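Local coordinates for protein alpha-amylase G-6 (Bacillus halodurans, PDB 2C3G) that probably binds starch, as the family 26 carbohydrate-binding module cut from a longer alpha-amylase, at residues 5-13 / 82-92; 17-25 / 34-42. One frame throughout, in Å; residues are numbered along the deposited sequence.

Interaction 1: 5-13 / 82-92. With CD (cadmium ion), chain C.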
# COMPACT_ATOMS: atom_id res chain seq x y z
N SER A 5 6.13 6.00 -13.26
CA SER A 5 4.77 5.47 -13.29
C SER A 5 4.65 4.20 -12.45
O SER A 5 5.64 3.48 -12.21
CB SER A 5 4.39 5.10 -14.73
OG SER A 5 4.00 6.23 -15.48
N GLY A 6 3.42 3.89 -12.06
CA GLY A 6 3.16 2.68 -11.31
C GLY A 6 1.91 2.78 -10.46
O GLY A 6 0.86 3.30 -10.90
N LEU A 7 1.99 2.27 -9.23
CA LEU A 7 0.82 2.33 -8.37
C LEU A 7 1.14 3.07 -7.09
O LEU A 7 1.96 2.61 -6.30
CB LEU A 7 0.24 0.91 -8.14
CG LEU A 7 -1.09 0.44 -8.80
CD1 LEU A 7 -1.55 1.19 -10.05
CD2 LEU A 7 -1.07 -1.05 -9.09
N THR A 8 0.57 4.26 -6.94
CA THR A 8 0.72 5.07 -5.73
C THR A 8 -0.42 4.73 -4.78
O THR A 8 -1.58 4.69 -5.18
CB THR A 8 0.72 6.59 -6.02
OG1 THR A 8 1.82 6.92 -6.86
CG2 THR A 8 0.99 7.39 -4.71
N ILE A 9 -0.09 4.45 -3.54
CA ILE A 9 -1.09 4.06 -2.58
C ILE A 9 -0.93 4.95 -1.36
O ILE A 9 0.18 5.15 -0.89
CB ILE A 9 -1.02 2.50 -2.30
CG1 ILE A 9 -1.85 1.73 -3.33
CG2 ILE A 9 -1.71 2.11 -1.00
CD1 ILE A 9 -1.21 1.47 -4.60
N TYR A 10 -2.04 5.52 -0.88
CA TYR A 10 -2.04 6.31 0.35
C TYR A 10 -2.84 5.58 1.38
O TYR A 10 -3.91 5.06 1.08
CB TYR A 10 -2.65 7.70 0.16
CG TYR A 10 -1.93 8.58 -0.81
CD1 TYR A 10 -1.06 9.58 -0.37
CD2 TYR A 10 -2.11 8.41 -2.18
CE1 TYR A 10 -0.40 10.40 -1.29
CE2 TYR A 10 -1.47 9.20 -3.10
CZ TYR A 10 -0.62 10.19 -2.65
OH TYR A 10 0.02 10.96 -3.56
N PHE A 11 -2.32 5.55 2.59
CA PHE A 11 -2.94 4.81 3.66
C PHE A 11 -3.23 5.72 4.85
O PHE A 11 -2.35 6.39 5.36
CB PHE A 11 -1.98 3.69 4.06
CG PHE A 11 -2.50 2.83 5.16
CD1 PHE A 11 -3.80 2.36 5.14
CD2 PHE A 11 -1.68 2.50 6.21
CE1 PHE A 11 -4.29 1.57 6.15
CE2 PHE A 11 -2.15 1.72 7.24
CZ PHE A 11 -3.47 1.25 7.21
N LYS A 12 -4.47 5.73 5.31
CA LYS A 12 -4.81 6.43 6.53
C LYS A 12 -4.60 5.47 7.69
O LYS A 12 -5.42 4.56 7.93
CB LYS A 12 -6.22 6.98 6.51
CG LYS A 12 -6.48 7.84 7.70
CD LYS A 12 -7.09 9.15 7.33
CE LYS A 12 -8.43 9.27 7.99
NZ LYS A 12 -8.86 10.69 8.07
N LYS A 13 -3.46 5.65 8.36
CA LYS A 13 -3.00 4.71 9.39
C LYS A 13 -3.84 4.85 10.65
O LYS A 13 -4.06 5.98 11.13
CB LYS A 13 -1.52 4.93 9.70
CG LYS A 13 -0.92 3.97 10.73
CD LYS A 13 0.48 4.41 11.21
CE LYS A 13 0.45 5.47 12.34
NZ LYS A 13 -0.36 5.09 13.55
N ARG A 82 -5.47 -4.12 -6.63
CA ARG A 82 -5.38 -2.81 -7.29
C ARG A 82 -4.27 -2.96 -8.35
O ARG A 82 -3.40 -3.76 -8.12
CB ARG A 82 -4.75 -1.82 -6.29
CG ARG A 82 -5.57 -1.32 -5.16
CD ARG A 82 -5.91 0.13 -5.31
NE ARG A 82 -7.35 0.23 -5.24
CZ ARG A 82 -8.09 1.26 -5.61
NH1 ARG A 82 -9.39 1.16 -5.45
NH2 ARG A 82 -7.57 2.36 -6.11
N ASP A 83 -4.16 -2.29 -9.50
CA ASP A 83 -5.05 -1.89 -10.58
C ASP A 83 -5.27 -0.38 -10.85
O ASP A 83 -5.38 0.01 -12.00
CB ASP A 83 -6.19 -2.88 -10.85
CG ASP A 83 -7.30 -2.32 -11.73
OD1 ASP A 83 -7.43 -2.73 -12.92
OD2 ASP A 83 -8.12 -1.50 -11.27
N GLN A 84 -5.21 0.44 -9.81
CA GLN A 84 -5.37 1.89 -9.90
C GLN A 84 -4.78 2.53 -8.61
O GLN A 84 -4.79 1.90 -7.57
CB GLN A 84 -6.86 2.23 -10.07
CG GLN A 84 -7.17 3.68 -10.38
CD GLN A 84 -8.68 3.99 -10.50
OE1 GLN A 84 -9.07 4.96 -11.19
NE2 GLN A 84 -9.50 3.22 -9.82
N ASP A 85 -4.25 3.75 -8.68
CA ASP A 85 -3.96 4.54 -7.45
C ASP A 85 -5.34 4.83 -6.79
O ASP A 85 -6.33 4.69 -7.46
CB ASP A 85 -3.26 5.86 -7.81
CG ASP A 85 -2.19 5.72 -8.88
OD1 ASP A 85 -2.12 6.61 -9.75
OD2 ASP A 85 -1.35 4.81 -8.94
N GLY A 86 -5.50 5.15 -5.49
CA GLY A 86 -4.65 4.86 -4.40
C GLY A 86 -4.93 5.43 -3.00
O GLY A 86 -3.98 5.46 -2.35
N TRP A 87 -6.12 5.86 -2.54
CA TRP A 87 -6.30 6.32 -1.10
C TRP A 87 -7.23 5.45 -0.26
O TRP A 87 -8.45 5.46 -0.47
CB TRP A 87 -6.77 7.80 -0.94
CG TRP A 87 -6.01 8.78 -1.66
CD1 TRP A 87 -5.88 8.86 -3.02
CD2 TRP A 87 -5.22 9.85 -1.11
NE1 TRP A 87 -5.05 9.91 -3.35
CE2 TRP A 87 -4.64 10.54 -2.19
CE3 TRP A 87 -4.95 10.30 0.20
CZ2 TRP A 87 -3.79 11.66 -2.02
CZ3 TRP A 87 -4.10 11.39 0.38
CH2 TRP A 87 -3.54 12.07 -0.73
N PHE A 88 -6.69 4.75 0.73
CA PHE A 88 -7.52 3.89 1.58
C PHE A 88 -7.72 4.41 3.02
O PHE A 88 -6.77 4.53 3.75
CB PHE A 88 -6.95 2.48 1.58
CG PHE A 88 -7.76 1.50 2.36
CD1 PHE A 88 -8.89 0.91 1.80
CD2 PHE A 88 -7.41 1.19 3.66
CE1 PHE A 88 -9.63 -0.03 2.53
CE2 PHE A 88 -8.14 0.27 4.38
CZ PHE A 88 -9.24 -0.36 3.81
N ASP A 89 -8.97 4.69 3.41
CA ASP A 89 -9.31 5.07 4.78
C ASP A 89 -10.34 4.13 5.43
O ASP A 89 -11.07 4.53 6.33
CB ASP A 89 -9.89 6.47 4.80
CG ASP A 89 -11.21 6.58 4.06
OD1 ASP A 89 -11.56 7.77 3.76
OD2 ASP A 89 -11.99 5.60 3.73
N GLY A 90 -10.39 2.88 4.99
CA GLY A 90 -11.47 1.98 5.34
C GLY A 90 -12.32 1.76 4.11
O GLY A 90 -12.99 0.75 3.99
N GLU A 91 -12.29 2.71 3.18
CA GLU A 91 -12.81 2.52 1.83
C GLU A 91 -11.76 3.08 0.86
O GLU A 91 -10.94 3.91 1.25
CB GLU A 91 -14.15 3.22 1.63
CG GLU A 91 -14.73 3.13 0.21
CD GLU A 91 -15.05 1.67 -0.20
OE1 GLU A 91 -16.11 1.18 0.27
OE2 GLU A 91 -14.24 1.04 -0.97
N TRP A 92 -11.76 2.58 -0.38
CA TRP A 92 -10.91 3.10 -1.43
C TRP A 92 -11.50 4.33 -2.13
O TRP A 92 -12.68 4.37 -2.49
CB TRP A 92 -10.58 2.02 -2.43
CG TRP A 92 -9.62 0.99 -1.90
CD1 TRP A 92 -9.94 -0.22 -1.39
CD2 TRP A 92 -8.18 1.09 -1.84
NE1 TRP A 92 -8.80 -0.90 -1.02
CE2 TRP A 92 -7.71 -0.13 -1.29
CE3 TRP A 92 -7.25 2.06 -2.22
CZ2 TRP A 92 -6.35 -0.38 -1.09
CZ3 TRP A 92 -5.91 1.81 -2.03
CH2 TRP A 92 -5.47 0.59 -1.46
CD CD C . -13.52 7.29 3.08
O HOH W 1 -10.90 9.48 5.66
O HOH W 2 -14.45 9.37 3.00
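F88 N donates to Y10 O at 2.8 Å, and one step further along K12 N closes on F88 O at 3.0 Å. This alternation is the mark of a parallel strand pair, in which F88 gives and takes bonds with the two residues flanking F11. Y10 N also bonds to G86 O, but that separation is too short to be trusted in detail. Before the paired residues, D85 takes the place of a backbone acceptor: its OD2 receives T8 N at 2.8 Å, from above the carboxylate plane.

At the other end, the carboxylate of D89 grips a cadmium ion with both oxygens, OD1 at 2.1 Å and OD2 at 2.4 Å; a water and H93 are further ligands.

Packing centres on Y10 and W87. Paired across the strands on the same face of the sheet, both have CG anti to the carbonyl carbon (chi1 -62° and -51°), and with this shared turn the side chains run side by side. The Y10 ring and the six-membered ring of W87 stack face to face, centroids 3.6 Å apart, the planes only 5° from parallel. Y10 CB adds a CH-pi contact over that ring. A serine in place of W87 would probably leave one face of Y10 uncovered and its ring freer to turn. On the other face of the sheet, the side chains of F11 and F88 come closest at F11 CE1 to F88 CD2, 4.0 Å.

Strand 6-12 is held between 86-88 and the antiparallel strand 49-55 of one sheet of a beta-sandwich. Y45 meets Y10 edge-to-face and W49 does the same to W87, whereas F11 stacks on F64 of the other sheet.

Interaction 2: 17-25 / 34-42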
# COMPACT_ATOMS: atom_id res chain seq x y z
N TRP A 17 -1.64 1.80 15.35
CA TRP A 17 -0.60 1.15 14.57
C TRP A 17 0.76 1.80 14.72
O TRP A 17 0.85 3.02 14.88
CB TRP A 17 -0.99 1.23 13.11
CG TRP A 17 -1.97 0.24 12.66
CD1 TRP A 17 -3.06 -0.22 13.35
CD2 TRP A 17 -1.98 -0.42 11.39
NE1 TRP A 17 -3.75 -1.12 12.57
CE2 TRP A 17 -3.11 -1.26 11.37
CE3 TRP A 17 -1.15 -0.38 10.27
CZ2 TRP A 17 -3.43 -2.05 10.27
CZ3 TRP A 17 -1.47 -1.16 9.18
CH2 TRP A 17 -2.61 -1.99 9.18
N GLY A 18 1.81 0.98 14.64
CA GLY A 18 3.17 1.48 14.54
C GLY A 18 3.50 1.82 13.09
O GLY A 18 2.59 1.83 12.24
N THR A 19 4.78 2.09 12.80
CA THR A 19 5.22 2.54 11.47
C THR A 19 4.55 1.72 10.36
O THR A 19 4.63 0.49 10.40
CB THR A 19 6.75 2.46 11.36
OG1 THR A 19 7.33 3.61 11.99
CG2 THR A 19 7.22 2.59 9.91
N PRO A 20 3.89 2.37 9.38
CA PRO A 20 3.15 1.63 8.33
C PRO A 20 4.02 1.13 7.19
O PRO A 20 4.87 1.88 6.70
CB PRO A 20 2.16 2.66 7.82
CG PRO A 20 2.89 3.99 7.95
CD PRO A 20 3.78 3.83 9.18
N HIS A 21 3.80 -0.11 6.77
CA HIS A 21 4.51 -0.73 5.64
C HIS A 21 3.55 -1.28 4.56
O HIS A 21 2.41 -1.63 4.84
CB HIS A 21 5.41 -1.86 6.13
CG HIS A 21 6.53 -1.41 6.99
ND1 HIS A 21 6.36 -1.06 8.31
CD2 HIS A 21 7.84 -1.26 6.72
CE1 HIS A 21 7.53 -0.71 8.82
NE2 HIS A 21 8.44 -0.83 7.88
N LEU A 22 4.02 -1.36 3.32
CA LEU A 22 3.16 -1.83 2.23
C LEU A 22 3.63 -3.18 1.68
O LEU A 22 4.63 -3.26 0.99
CB LEU A 22 3.05 -0.79 1.10
CG LEU A 22 2.07 -1.18 -0.02
CD1 LEU A 22 0.61 -1.10 0.45
CD2 LEU A 22 2.27 -0.39 -1.32
N TYR A 23 2.88 -4.23 1.99
CA TYR A 23 3.18 -5.55 1.45
C TYR A 23 2.34 -5.81 0.20
O TYR A 23 1.14 -5.57 0.19
CB TYR A 23 2.95 -6.64 2.51
CG TYR A 23 3.22 -8.03 1.97
CD1 TYR A 23 4.50 -8.40 1.61
CD2 TYR A 23 2.18 -8.94 1.78
CE1 TYR A 23 4.75 -9.65 1.10
CE2 TYR A 23 2.42 -10.20 1.28
CZ TYR A 23 3.71 -10.54 0.93
OH TYR A 23 3.98 -11.79 0.42
N TYR A 24 3.00 -6.30 -0.85
CA TYR A 24 2.38 -6.55 -2.16
C TYR A 24 3.02 -7.73 -2.90
O TYR A 24 4.23 -7.96 -2.83
CB TYR A 24 2.42 -5.30 -3.06
CG TYR A 24 3.81 -4.82 -3.38
CD1 TYR A 24 4.47 -3.97 -2.51
CD2 TYR A 24 4.46 -5.22 -4.55
CE1 TYR A 24 5.75 -3.53 -2.78
CE2 TYR A 24 5.75 -4.78 -4.84
CZ TYR A 24 6.39 -3.93 -3.94
OH TYR A 24 7.66 -3.46 -4.19
N TYR A 25 2.18 -8.47 -3.62
CA TYR A 25 2.61 -9.65 -4.35
C TYR A 25 1.85 -9.73 -5.69
O TYR A 25 1.23 -8.75 -6.10
CB TYR A 25 2.43 -10.92 -3.50
CG TYR A 25 1.01 -11.13 -2.99
CD1 TYR A 25 0.55 -10.43 -1.89
CD2 TYR A 25 0.15 -12.02 -3.61
CE1 TYR A 25 -0.73 -10.61 -1.41
CE2 TYR A 25 -1.15 -12.21 -3.14
CZ TYR A 25 -1.58 -11.49 -2.04
OH TYR A 25 -2.86 -11.63 -1.53
N PRO A 34 8.51 -7.77 -2.34
CA PRO A 34 9.05 -7.79 -0.99
C PRO A 34 8.61 -8.99 -0.13
O PRO A 34 7.55 -9.57 -0.33
CB PRO A 34 8.47 -6.51 -0.39
CG PRO A 34 7.16 -6.35 -1.09
CD PRO A 34 7.46 -6.75 -2.49
N THR A 35 9.48 -9.33 0.81
CA THR A 35 9.19 -10.19 1.95
C THR A 35 8.12 -9.51 2.82
O THR A 35 7.98 -8.29 2.79
CB THR A 35 10.52 -10.36 2.74
OG1 THR A 35 11.33 -11.36 2.12
CG2 THR A 35 10.29 -10.91 4.12
N TRP A 36 7.38 -10.29 3.60
CA TRP A 36 6.44 -9.74 4.59
C TRP A 36 7.16 -8.82 5.59
O TRP A 36 6.61 -7.81 6.04
CB TRP A 36 5.72 -10.89 5.30
CG TRP A 36 4.72 -10.50 6.36
CD1 TRP A 36 4.89 -10.60 7.71
CD2 TRP A 36 3.39 -10.00 6.17
NE1 TRP A 36 3.76 -10.18 8.37
CE2 TRP A 36 2.82 -9.80 7.45
CE3 TRP A 36 2.62 -9.68 5.04
CZ2 TRP A 36 1.52 -9.31 7.64
CZ3 TRP A 36 1.32 -9.19 5.23
CH2 TRP A 36 0.79 -9.00 6.52
N SER A 37 8.40 -9.15 5.91
CA SER A 37 9.19 -8.41 6.88
C SER A 37 10.11 -7.38 6.22
O SER A 37 10.65 -6.51 6.91
CB SER A 37 10.04 -9.37 7.73
OG SER A 37 11.28 -9.65 7.08
N GLU A 38 10.30 -7.49 4.90
CA GLU A 38 11.07 -6.53 4.11
C GLU A 38 10.18 -5.56 3.29
O GLU A 38 10.70 -4.75 2.51
CB GLU A 38 12.10 -7.25 3.24
CG GLU A 38 11.96 -7.08 1.72
CD GLU A 38 13.16 -7.61 0.94
OE1 GLU A 38 14.31 -7.30 1.33
OE2 GLU A 38 12.95 -8.35 -0.07
N ALA A 39 8.86 -5.66 3.47
CA ALA A 39 7.91 -4.69 2.90
C ALA A 39 8.38 -3.24 3.11
O ALA A 39 8.85 -2.88 4.21
CB ALA A 39 6.50 -4.90 3.49
N PRO A 40 8.30 -2.43 2.06
CA PRO A 40 8.73 -1.03 2.12
C PRO A 40 7.93 -0.22 3.13
O PRO A 40 6.71 -0.40 3.26
CB PRO A 40 8.44 -0.50 0.71
CG PRO A 40 8.37 -1.72 -0.17
CD PRO A 40 7.79 -2.79 0.72
N GLU A 41 8.63 0.67 3.82
CA GLU A 41 8.01 1.71 4.64
C GLU A 41 7.12 2.60 3.79
O GLU A 41 7.44 2.93 2.65
CB GLU A 41 9.08 2.55 5.35
CG GLU A 41 8.58 3.45 6.48
CD GLU A 41 9.57 4.56 6.86
OE1 GLU A 41 10.80 4.31 6.82
OE2 GLU A 41 9.12 5.69 7.18
N MET A 42 5.98 2.97 4.36
CA MET A 42 5.13 3.99 3.77
C MET A 42 5.51 5.36 4.30
O MET A 42 5.27 5.68 5.44
CB MET A 42 3.66 3.64 3.98
CG MET A 42 3.23 2.44 3.17
SD MET A 42 1.48 2.24 3.20
CE MET A 42 1.03 3.33 1.90
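P34 lays its CD over one face of the Y24 ring, 3.5 Å from the ring centroid and 3.3 Å from Y24 CZ, a CH-pi contact in which the two side chains cross nearly at right angles. It belongs to the packing of a long irregular loop against strand 20-28, an outer strand of the three-stranded sheet in this beta-sandwich. The loop makes a single beta bridge there, between H21 and E41. Its evidence is two bonds: M42 N reaches P20 O at 2.8 Å, and L22 N meets P40 O at 2.9 Å. H21 itself pairs its backbone with K65 of strand 59-66, so the strand is bonded on both edges.

Y23, with CG anti to the backbone N (chi1 178°), reaches out to W36, whose edge is turned to one face of the phenol ring. The arrangement is an offset edge-to-face pair, planes at 75° and W36 CE3 only 3.4 Å from Y23 CD2. P34 O lies at the rim of the same phenol, near its plane, while K65 makes a cation-pi contact with W36. Inward, M42 CG packs on L22 CB, joining the loop to the side of the strand where L22 also touches F64 and I54. Between the bridge and the aromatic pair, L22 O is buried without a polar partner, covered by A39 CB at 3.5 Å and P40 CD at 3.2 Å.

From the N terminus, strand 6-12 comes first and meets 82-92, one of its two neighbours in the sheet, only near the chain's end, so interaction 1 closes a loop of 68 intervening residues. Strand 20-28 follows, and the chain soon turns back as 34-42, where interaction 2 closes a short loop of eight residues. The second closure falls wholly within the first; they nest and do not cross. Interaction 1 joins two strands within the mixed sheet, whereas interaction 2 fastens the connection from the three-stranded sheet to strand 43-46. They touch directly: M42 CE lies 3.4 Å from I9 O, and W17 CZ3 lies 3.5 Å from F11 CE2.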